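Local coordinates for DegT/DnrJ/EryC1/StrS aminotransferase (Brucella abortus 2308, PDB 4QGR), which probably catalyses pyridoxal phosphate-dependent transfer of amino groups, probably as a dimer whose subunits share the cofactor sites, at residues V109-D114 with L343-S348; P88-A93 with I321-P326; L225-G230 with G240-L245. All coordinates share one frame; numbering follows the deposited sequence.

Contact 1: residues V109-D114 with L343-S348; sequences VDVDPD and LPVSES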
loop_
_atom_site.group_PDB
_atom_site.type_symbol
_atom_site.label_atom_id
_atom_site.label_comp_id
_atom_site.label_asym_id
_atom_site.label_seq_id
_atom_site.Cartn_x
_atom_site.Cartn_y
_atom_site.Cartn_z
ATOM N N VAL A 109 -13.820 14.154 -17.813
ATOM C CA VAL A 109 -14.645 15.337 -17.845
ATOM C C VAL A 109 -13.739 16.541 -17.659
ATOM O O VAL A 109 -12.769 16.477 -16.913
ATOM C CB VAL A 109 -15.707 15.269 -16.728
ATOM C CG1 VAL A 109 -16.639 16.496 -16.820
ATOM C CG2 VAL A 109 -16.459 13.968 -16.851
ATOM N N ASP A 110 -14.034 17.656 -18.299
ATOM C CA ASP A 110 -13.190 18.840 -18.188
ATOM C C ASP A 110 -13.421 19.483 -16.829
ATOM O O ASP A 110 -14.345 19.106 -16.074
ATOM C CB ASP A 110 -13.529 19.873 -19.271
ATOM C CG ASP A 110 -12.331 20.695 -19.723
ATOM O OD1 ASP A 110 -11.229 20.567 -19.161
ATOM O OD2 ASP A 110 -12.522 21.450 -20.711
ATOM N N VAL A 111 -12.575 20.472 -16.531
ATOM C CA VAL A 111 -12.725 21.264 -15.335
ATOM C C VAL A 111 -13.113 22.684 -15.678
ATOM O O VAL A 111 -12.893 23.194 -16.791
ATOM C CB VAL A 111 -11.448 21.254 -14.452
ATOM C CG1 VAL A 111 -11.171 19.854 -13.989
ATOM C CG2 VAL A 111 -10.220 21.733 -15.252
ATOM N N ASP A 112 -13.719 23.320 -14.694
ATOM C CA ASP A 112 -14.066 24.727 -14.736
ATOM C C ASP A 112 -12.783 25.563 -14.810
ATOM O O ASP A 112 -11.812 25.241 -14.132
ATOM C CB ASP A 112 -14.816 25.088 -13.451
ATOM C CG ASP A 112 -15.241 26.524 -13.411
ATOM O OD1 ASP A 112 -16.325 26.792 -14.004
ATOM O OD2 ASP A 112 -14.555 27.395 -12.807
ATOM N N PRO A 113 -12.783 26.640 -15.624
ATOM C CA PRO A 113 -11.554 27.433 -15.827
ATOM C C PRO A 113 -11.096 28.297 -14.640
ATOM O O PRO A 113 -9.954 28.817 -14.666
ATOM C CB PRO A 113 -11.887 28.326 -17.031
ATOM C CG PRO A 113 -13.371 28.461 -16.983
ATOM C CD PRO A 113 -13.876 27.100 -16.509
ATOM N N ASP A 114 -11.947 28.439 -13.626
ATOM C CA ASP A 114 -11.629 29.199 -12.424
ATOM C C ASP A 114 -11.402 28.340 -11.174
ATOM O O ASP A 114 -10.419 28.547 -10.437
ATOM C CB ASP A 114 -12.726 30.223 -12.137
ATOM C CG ASP A 114 -12.943 31.214 -13.293
ATOM O OD1 ASP A 114 -12.002 31.578 -14.014
ATOM O OD2 ASP A 114 -14.105 31.547 -13.531
ATOM N N LEU A 343 -11.850 18.447 -23.980
ATOM C CA LEU A 343 -11.353 18.981 -22.700
ATOM C C LEU A 343 -10.451 20.191 -22.926
ATOM O O LEU A 343 -9.268 20.154 -22.587
ATOM C CB LEU A 343 -10.602 17.858 -21.977
ATOM C CG LEU A 343 -11.341 16.518 -21.941
ATOM C CD1 LEU A 343 -10.435 15.363 -21.491
ATOM C CD2 LEU A 343 -12.509 16.712 -21.027
ATOM N N PRO A 344 -11.014 21.293 -23.479
ATOM C CA PRO A 344 -10.142 22.419 -23.838
ATOM C C PRO A 344 -9.485 23.089 -22.640
ATOM O O PRO A 344 -8.330 23.549 -22.761
ATOM C CB PRO A 344 -11.082 23.398 -24.589
ATOM C CG PRO A 344 -12.441 23.036 -24.132
ATOM C CD PRO A 344 -12.396 21.522 -23.934
ATOM N N VAL A 345 -10.188 23.147 -21.511
ATOM C CA VAL A 345 -9.629 23.813 -20.314
ATOM C C VAL A 345 -8.457 22.977 -19.807
ATOM O O VAL A 345 -7.345 23.481 -19.592
ATOM C CB VAL A 345 -10.687 24.039 -19.213
ATOM C CG1 VAL A 345 -10.078 24.680 -17.991
ATOM C CG2 VAL A 345 -11.847 24.896 -19.719
ATOM N N SER A 346 -8.687 21.683 -19.616
ATOM C CA SER A 346 -7.622 20.788 -19.184
ATOM C C SER A 346 -6.403 20.843 -20.129
ATOM O O SER A 346 -5.242 20.735 -19.687
ATOM C CB SER A 346 -8.152 19.364 -19.124
ATOM O OG SER A 346 -9.156 19.230 -18.105
ATOM N N GLU A 347 -6.642 21.017 -21.422
ATOM C CA GLU A 347 -5.528 21.024 -22.355
ATOM C C GLU A 347 -4.722 22.336 -22.361
ATOM O O GLU A 347 -3.513 22.330 -22.658
ATOM C CB GLU A 347 -6.047 20.696 -23.774
ATOM C CG GLU A 347 -6.432 19.240 -23.892
ATOM C CD GLU A 347 -6.889 18.839 -25.278
ATOM O OE1 GLU A 347 -6.787 19.690 -26.209
ATOM O OE2 GLU A 347 -7.327 17.681 -25.457
ATOM N N SER A 348 -5.390 23.450 -22.115
ATOM C CA SER A 348 -4.735 24.754 -22.155
ATOM C C SER A 348 -4.139 25.226 -20.816
ATOM O O SER A 348 -3.161 25.985 -20.806
ATOM C CB SER A 348 -5.685 25.812 -22.681
ATOM O OG SER A 348 -6.800 25.907 -21.848
HETATM O O HOH W 1 -10.384 17.567 -16.316
#

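Contact 2: residues P88-A93 with I321-P326; sequences PSFTFA and IYYVKP. With PLP (pyridoxal-5'-phosphate), chain E.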
loop_
_atom_site.group_PDB
_atom_site.type_symbol
_atom_site.label_atom_id
_atom_site.label_comp_id
_atom_site.label_asym_id
_atom_site.label_seq_id
_atom_site.Cartn_x
_atom_site.Cartn_y
_atom_site.Cartn_z
ATOM N N PRO A 88 -12.160 13.763 -13.401
ATOM C CA PRO A 88 -11.438 14.790 -14.145
ATOM C C PRO A 88 -10.176 14.243 -14.793
ATOM O O PRO A 88 -9.645 13.219 -14.380
ATOM C CB PRO A 88 -11.063 15.815 -13.061
ATOM C CG PRO A 88 -11.697 15.353 -11.801
ATOM C CD PRO A 88 -11.964 13.900 -11.947
ATOM N N SER A 89 -9.758 14.896 -15.876
ATOM C CA SER A 89 -8.434 14.680 -16.455
ATOM C C SER A 89 -7.391 15.593 -15.779
ATOM O O SER A 89 -6.206 15.235 -15.710
ATOM C CB SER A 89 -8.513 14.966 -17.957
ATOM O OG SER A 89 -7.232 14.963 -18.551
ATOM N N PHE A 90 -7.806 16.778 -15.320
ATOM C CA PHE A 90 -6.904 17.686 -14.625
ATOM C C PHE A 90 -6.838 17.335 -13.145
ATOM O O PHE A 90 -7.543 17.927 -12.339
ATOM C CB PHE A 90 -7.359 19.141 -14.836
ATOM C CG PHE A 90 -6.274 20.143 -14.632
ATOM C CD1 PHE A 90 -5.280 20.271 -15.570
ATOM C CD2 PHE A 90 -6.246 20.943 -13.479
ATOM C CE1 PHE A 90 -4.253 21.171 -15.400
ATOM C CE2 PHE A 90 -5.225 21.855 -13.286
ATOM C CZ PHE A 90 -4.224 21.966 -14.244
ATOM N N THR A 91 -6.051 16.307 -12.825
ATOM C CA THR A 91 -5.889 15.798 -11.483
ATOM C C THR A 91 -4.669 14.862 -11.478
ATOM O O THR A 91 -4.083 14.558 -12.542
ATOM C CB THR A 91 -7.161 15.047 -11.018
ATOM O OG1 THR A 91 -7.022 14.648 -9.662
ATOM C CG2 THR A 91 -7.477 13.819 -11.924
ATOM N N PHE A 92 -4.307 14.392 -10.286
ATOM C CA PHE A 92 -3.267 13.385 -10.125
ATOM C C PHE A 92 -3.700 12.048 -10.690
ATOM O O PHE A 92 -4.886 11.697 -10.642
ATOM C CB PHE A 92 -2.950 13.232 -8.639
ATOM C CG PHE A 92 -1.795 12.321 -8.352
ATOM C CD1 PHE A 92 -0.486 12.721 -8.632
ATOM C CD2 PHE A 92 -2.004 11.101 -7.769
ATOM C CE1 PHE A 92 0.583 11.863 -8.376
ATOM C CE2 PHE A 92 -0.951 10.242 -7.500
ATOM C CZ PHE A 92 0.349 10.637 -7.776
ATOM N N ALA A 93 -2.746 11.276 -11.225
ATOM C CA ALA A 93 -3.072 10.039 -11.944
ATOM C C ALA A 93 -3.976 9.058 -11.180
ATOM O O ALA A 93 -4.761 8.351 -11.776
ATOM C CB ALA A 93 -1.782 9.321 -12.324
ATOM N N ILE A 321 4.624 23.523 -11.597
ATOM C CA ILE A 321 3.470 23.459 -12.476
ATOM C C ILE A 321 2.695 22.192 -12.163
ATOM O O ILE A 321 3.203 21.096 -12.369
ATOM C CB ILE A 321 3.919 23.415 -13.954
ATOM C CG1 ILE A 321 4.685 24.684 -14.303
ATOM C CG2 ILE A 321 2.717 23.281 -14.884
ATOM C CD1 ILE A 321 5.299 24.662 -15.692
ATOM N N TYR A 322 1.487 22.361 -11.663
ATOM C CA TYR A 322 0.487 21.294 -11.507
ATOM C C TYR A 322 -0.678 21.652 -12.468
ATOM O O TYR A 322 -1.424 22.574 -12.180
ATOM C CB TYR A 322 -0.019 21.277 -10.056
ATOM C CG TYR A 322 1.039 20.833 -9.084
ATOM C CD1 TYR A 322 1.491 19.515 -9.087
ATOM C CD2 TYR A 322 1.586 21.719 -8.155
ATOM C CE1 TYR A 322 2.504 19.113 -8.228
ATOM C CE2 TYR A 322 2.566 21.319 -7.274
ATOM C CZ TYR A 322 2.998 20.014 -7.289
ATOM O OH TYR A 322 3.982 19.609 -6.378
ATOM N N TYR A 323 -0.873 20.965 -13.602
ATOM C CA TYR A 323 -0.211 19.731 -13.991
ATOM C C TYR A 323 0.298 19.931 -15.395
ATOM O O TYR A 323 -0.323 20.635 -16.211
ATOM C CB TYR A 323 -1.197 18.555 -13.982
ATOM C CG TYR A 323 -1.653 18.226 -12.598
ATOM C CD1 TYR A 323 -0.938 17.354 -11.818
ATOM C CD2 TYR A 323 -2.813 18.799 -12.065
ATOM C CE1 TYR A 323 -1.317 17.084 -10.517
ATOM C CE2 TYR A 323 -3.200 18.532 -10.774
ATOM C CZ TYR A 323 -2.461 17.658 -10.017
ATOM O OH TYR A 323 -2.801 17.363 -8.716
ATOM N N VAL A 324 1.433 19.319 -15.677
ATOM C CA VAL A 324 2.074 19.498 -16.947
ATOM C C VAL A 324 1.326 18.802 -18.081
ATOM O O VAL A 324 1.290 19.338 -19.191
ATOM C CB VAL A 324 3.547 19.016 -16.870
ATOM C CG1 VAL A 324 4.190 18.976 -18.226
ATOM C CG2 VAL A 324 4.328 19.973 -15.966
ATOM N N LYS A 325 0.790 17.623 -17.796
ATOM C CA LYS A 325 0.108 16.796 -18.792
ATOM C C LYS A 325 -1.167 16.281 -18.146
ATOM O O LYS A 325 -1.091 15.507 -17.206
ATOM C CB LYS A 325 1.010 15.623 -19.233
ATOM C CG LYS A 325 1.118 15.495 -20.717
ATOM C CD LYS A 325 2.082 14.413 -21.161
ATOM C CE LYS A 325 1.482 13.645 -22.333
ATOM N NZ LYS A 325 2.508 13.420 -23.381
ATOM N N PRO A 326 -2.338 16.752 -18.612
ATOM C CA PRO A 326 -3.591 16.156 -18.075
ATOM C C PRO A 326 -3.684 14.681 -18.416
ATOM O O PRO A 326 -3.094 14.220 -19.374
ATOM C CB PRO A 326 -4.685 16.978 -18.744
ATOM C CG PRO A 326 -4.085 17.403 -20.039
ATOM C CD PRO A 326 -2.605 17.661 -19.736
HETATM N N1 PLP E . -5.779 12.036 -5.486
HETATM C C2 PLP E . -5.242 13.264 -5.616
HETATM C C2A PLP E . -6.059 14.443 -6.085
HETATM C C3 PLP E . -3.827 13.460 -5.193
HETATM O O3 PLP E . -3.307 14.679 -5.268
HETATM C C4 PLP E . -3.039 12.263 -4.793
HETATM C C4A PLP E . -1.653 12.226 -4.277
HETATM O O4A PLP E . -1.211 13.081 -3.537
HETATM C C5 PLP E . -3.758 10.984 -4.716
HETATM C C6 PLP E . -5.108 10.948 -5.073
HETATM C C5A PLP E . -3.041 9.721 -4.291
HETATM O O4P PLP E . -2.636 9.762 -2.915
HETATM P P PLP E . -1.307 8.995 -2.434
HETATM O O1P PLP E . -1.362 8.932 -0.910
HETATM O O2P PLP E . -1.259 7.661 -3.132
HETATM O O3P PLP E . -0.210 9.964 -2.907
HETATM O O HOH W 2 -2.134 15.166 -14.309
#

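Contact 3: residues L225-G230 with G240-L245; sequences LFHGKG and GINSRL. With PLP (pyridoxal-5'-phosphate), chain G; ACT (acetate ion), chain D.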
loop_
_atom_site.group_PDB
_atom_site.type_symbol
_atom_site.label_atom_id
_atom_site.label_comp_id
_atom_site.label_asym_id
_atom_site.label_seq_id
_atom_site.Cartn_x
_atom_site.Cartn_y
_atom_site.Cartn_z
ATOM N N LEU A 225 -9.603 -3.778 3.346
ATOM C CA LEU A 225 -8.222 -3.366 3.599
ATOM C C LEU A 225 -7.416 -4.420 4.310
ATOM O O LEU A 225 -6.178 -4.306 4.377
ATOM C CB LEU A 225 -8.166 -2.031 4.345
ATOM C CG LEU A 225 -8.616 -2.049 5.812
ATOM C CD1 LEU A 225 -7.529 -2.493 6.760
ATOM C CD2 LEU A 225 -9.093 -0.675 6.212
ATOM N N PHE A 226 -8.078 -5.464 4.812
ATOM C CA PHE A 226 -7.394 -6.592 5.431
ATOM C C PHE A 226 -7.786 -7.892 4.755
ATOM O O PHE A 226 -8.399 -8.791 5.374
ATOM C CB PHE A 226 -7.611 -6.623 6.945
ATOM C CG PHE A 226 -6.854 -7.746 7.654
ATOM C CD1 PHE A 226 -5.598 -8.135 7.235
ATOM C CD2 PHE A 226 -7.437 -8.432 8.722
ATOM C CE1 PHE A 226 -4.911 -9.161 7.881
ATOM C CE2 PHE A 226 -6.753 -9.459 9.379
ATOM C CZ PHE A 226 -5.492 -9.822 8.948
ATOM N N HIS A 227 -7.486 -7.945 3.449
ATOM C CA HIS A 227 -7.720 -9.144 2.617
ATOM C C HIS A 227 -9.149 -9.675 2.607
ATOM O O HIS A 227 -9.375 -10.875 2.446
ATOM C CB HIS A 227 -6.772 -10.277 3.050
ATOM C CG HIS A 227 -5.349 -9.863 3.072
ATOM N ND1 HIS A 227 -4.620 -9.658 1.920
ATOM C CD2 HIS A 227 -4.527 -9.555 4.097
ATOM C CE1 HIS A 227 -3.408 -9.251 2.235
ATOM N NE2 HIS A 227 -3.328 -9.180 3.550
ATOM N N GLY A 228 -10.134 -8.795 2.725
ATOM C CA GLY A 228 -11.527 -9.201 2.629
ATOM C C GLY A 228 -12.001 -10.094 3.783
ATOM O O GLY A 228 -12.841 -10.976 3.571
ATOM N N LYS A 229 -11.437 -9.850 4.972
ATOM C CA LYS A 229 -11.787 -10.571 6.207
ATOM C C LYS A 229 -13.277 -10.607 6.412
ATOM O O LYS A 229 -13.960 -9.607 6.247
ATOM C CB LYS A 229 -11.136 -9.882 7.411
ATOM C CG LYS A 229 -11.269 -10.638 8.716
ATOM C CD LYS A 229 -10.988 -9.751 9.917
ATOM C CE LYS A 229 -11.139 -10.536 11.218
ATOM N NZ LYS A 229 -12.532 -11.050 11.427
ATOM N N GLY A 230 -13.785 -11.772 6.798
ATOM C CA GLY A 230 -15.203 -11.914 7.125
ATOM C C GLY A 230 -15.480 -11.699 8.595
ATOM O O GLY A 230 -14.677 -11.093 9.297
ATOM N N GLY A 240 -9.724 -8.815 -1.281
ATOM C CA GLY A 240 -9.258 -7.530 -0.719
ATOM C C GLY A 240 -7.809 -7.204 -1.051
ATOM O O GLY A 240 -7.241 -7.748 -2.014
ATOM N N ILE A 241 -7.230 -6.309 -0.231
ATOM C CA ILE A 241 -5.843 -5.899 -0.362
ATOM C C ILE A 241 -5.206 -5.794 1.032
ATOM O O ILE A 241 -5.851 -6.128 2.048
ATOM C CB ILE A 241 -5.737 -4.584 -1.140
ATOM C CG1 ILE A 241 -6.513 -3.456 -0.438
ATOM C CG2 ILE A 241 -6.234 -4.729 -2.579
ATOM C CD1 ILE A 241 -6.230 -2.101 -1.059
ATOM N N ASN A 242 -3.952 -5.347 1.083
ATOM C CA ASN A 242 -3.348 -5.000 2.357
ATOM C C ASN A 242 -3.180 -3.503 2.374
ATOM O O ASN A 242 -2.263 -3.004 1.739
ATOM C CB ASN A 242 -1.966 -5.641 2.509
ATOM C CG ASN A 242 -1.272 -5.250 3.813
ATOM O OD1 ASN A 242 -1.788 -4.485 4.617
ATOM N ND2 ASN A 242 -0.082 -5.772 4.008
ATOM N N SER A 243 -4.010 -2.797 3.136
ATOM C CA SER A 243 -3.926 -1.332 3.137
ATOM C C SER A 243 -4.191 -0.728 4.501
ATOM O O SER A 243 -5.310 -0.311 4.795
ATOM C CB SER A 243 -4.868 -0.743 2.102
ATOM O OG SER A 243 -4.688 0.639 1.986
ATOM N N ARG A 244 -3.139 -0.677 5.322
ATOM C CA ARG A 244 -3.208 -0.201 6.707
ATOM C C ARG A 244 -2.362 1.048 6.873
ATOM O O ARG A 244 -1.293 1.193 6.261
ATOM C CB ARG A 244 -2.731 -1.294 7.666
ATOM C CG ARG A 244 -3.617 -2.533 7.655
ATOM C CD ARG A 244 -3.098 -3.653 8.556
ATOM N NE ARG A 244 -1.902 -4.283 8.021
ATOM C CZ ARG A 244 -1.644 -5.586 8.036
ATOM N NH1 ARG A 244 -2.511 -6.454 8.556
ATOM N NH2 ARG A 244 -0.493 -6.012 7.581
ATOM N N LEU A 245 -2.845 1.958 7.721
ATOM C CA LEU A 245 -1.996 3.052 8.227
ATOM C C LEU A 245 -1.133 2.545 9.371
ATOM O O LEU A 245 -1.673 2.013 10.373
ATOM C CB LEU A 245 -2.863 4.181 8.727
ATOM C CG LEU A 245 -2.191 5.456 9.265
ATOM C CD1 LEU A 245 -1.547 6.174 8.140
ATOM C CD2 LEU A 245 -3.218 6.366 9.948
HETATM N N1 PLP G . 2.696 -14.469 1.315
HETATM C C2 PLP G . 2.825 -15.155 2.478
HETATM C C2A PLP G . 3.248 -16.607 2.461
HETATM C C3 PLP G . 2.605 -14.468 3.773
HETATM O O3 PLP G . 2.763 -15.111 4.944
HETATM C C4 PLP G . 2.171 -13.051 3.757
HETATM C C4A PLP G . 1.968 -12.254 4.972
HETATM O O4A PLP G . 2.393 -12.669 6.012
HETATM C C5 PLP G . 2.064 -12.406 2.447
HETATM C C6 PLP G . 2.316 -13.170 1.290
HETATM C C5A PLP G . 1.607 -10.948 2.398
HETATM O O4P PLP G . 2.598 -10.080 2.960
HETATM P P PLP G . 2.141 -8.722 3.658
HETATM O O1P PLP G . 3.428 -7.924 3.753
HETATM O O2P PLP G . 1.026 -8.048 2.857
HETATM O O3P PLP G . 1.637 -9.207 5.031
HETATM C C ACT D . -0.563 -9.579 7.541
HETATM O O ACT D . -1.596 -9.283 8.207
HETATM O OXT ACT D . -0.153 -8.869 6.612
HETATM C CH3 ACT D . 0.218 -10.821 7.873
HETATM O O HOH W 3 -4.103 -5.355 5.874
#

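Contact 1: residues V109-D114 with L343-S348
The carboxylate of D110, in the loop just after strand 105-109 of the large mixed sheet, receives the N-terminus of helix 344-348, a side chain from a distant part of the chain serving amides that the start of a helix leaves without carbonyl partners. L343 occupies the N-cap position and P344, having no N-H to satisfy, begins the helix; the next two amides turn to D110. V345 N donates to OD2 of D110 at 3.0 Å and S346 N to OD1 of D110 at 2.8 Å, each on the syn lone pair. With one amide on each oxygen, the rotation of the carboxylate is fixed, and the helix end would probably stabilise its negative charge. OD1 also takes the hydroxyl of S346, OG lying 2.7 Å away, and a weak bond from V111 N. Serine suits its place because OG in turn accepts from a water that also donates to V109 O, tying the end of strand 105-109 to the helix. D110 N is satisfied outside the contact by OE1 of Q122. Beside this polar centre the small branched V345 points toward the loop, its CG1 lying 4.0 Å from CG2 of V111 and 3.8 Å from CA of P113. Further along, D112 OD2 accepts from D114 N in an Asx turn. On the other flank, L343 swings its CD2 methyl, with CG beside the backbone N (chi1 -47°), to 3.3 Å from D110 N.

Contact 2: residues P88-A93 with I321-P326
Y323 drives the edge of its ring into the face of F90, CD2 standing 4.0 Å above the F90 plane and over its centre. The planes meet at 85° with centroids 5.5 Å apart, a T-shaped stack. F90 reaches it from the centre of an inverse gamma turn, with CG anti to its backbone N (chi1 -158°). The chain enters Y323 through a cis peptide bond, and the Y322 carbonyl just before it brings its O to 3.5 Å from F90 CZ. One face of the tyrosine ring lies against the T91 backbone, CZ being 3.9 Å from T91 C, which fixes the ring between F90 and T91, while its hydroxyl bonds to the cofactor-binding Q173. Y323 is thus a second-shell residue of the pyridoxal phosphate site. F92 belongs to the first shell: its CD2 lies 3.4 Å from C4 of the cofactor, and its ring pairs edge-to-face with H227 of the second subunit. A water donates to both T91 O and K325 O and so bridges the two backbones. At the other end P326 CB packs 3.3 Å from OG of S89, whose hydroxyl bonds to H328. Loop 88-93 leads from strand 83-88 into helix 94-101. Loop 321-326 runs between helix 305-314 and strand 337-338, and I353 of strand 353-356 also packs on F90.

Contact 3: residues L225-G230 with G240-L245
L225 and H227 meet S243 and I241 through two backbone hydrogen bonds that frame a single beta bridge between F226 and N242. S243 N donates to L225 O at 2.9 Å, in the carbonyl plane and nearly straight (166°), and H227 N donates to I241 O at 2.8 Å. Buried S243 O has no hydrogen-bonding partner in the model, whereas S243 OG bonds to D68 and A64 N. The first segment then bends through a type I' turn from F226 to K229. G228 takes a positive phi that glycine adopts easily, and G240, with no side chain to intrude, brings its CA to 3.8 Å from G228 N.

Water extends the polar network: one molecule donates to L225 O and to N242 OD1, helping to fix the amide's rotation. That leaves ND2 of N242 turned to O2P of the cofactor held in the second subunit, at 2.8 Å, so this loop completes the neighbour's phosphate site.

Charged groups gather beside it. R244, its chain bent at chi3 (-71°), presents the guanidinium edge to an acetate ion, probably from the crystallisation liquor, NH1 to O at 3.0 Å and NH2 to OXT at 3.0 Å, while NH2 also forms a salt bridge with D206 of the second subunit. H227 ND1 and G240 N both bond to E97 of that subunit. The ring of F226 approaches obliquely, its CE1 3.7 Å from NH1 of R244, the two planes 36° apart.

Apolar packing is supplied by L225, which crosses R244 at about a right angle, CD1 of L225 4.0 Å from CG of R244. Both segments belong to the excursion between helix 215-224 and helix 247-278, and L225 and S243 rest on M72 of helix 68-76 and on strand 59-63.

Along the chain the segments come in the order 88-93, 109-114, 225-230, 240-245, 321-326, 343-348, so contacts 1 and 2 cross while contact 3 is nested inside both. Contacts 1 and 2, with centres about 10 Å apart, touch each other: S346 and V111 pack on F90. Their first segments leave strands 83-88 and 105-109, neighbours in the mixed eight-stranded sheet, and both tie these strand ends to the later part of the chain. Contact 3 lies about 36 Å from contact 1 and 29 Å from contact 2, centre to centre. Contacts 2 and 3 serve different cofactor sites, one in each subunit, which makes the dimer the unit that builds each pocket.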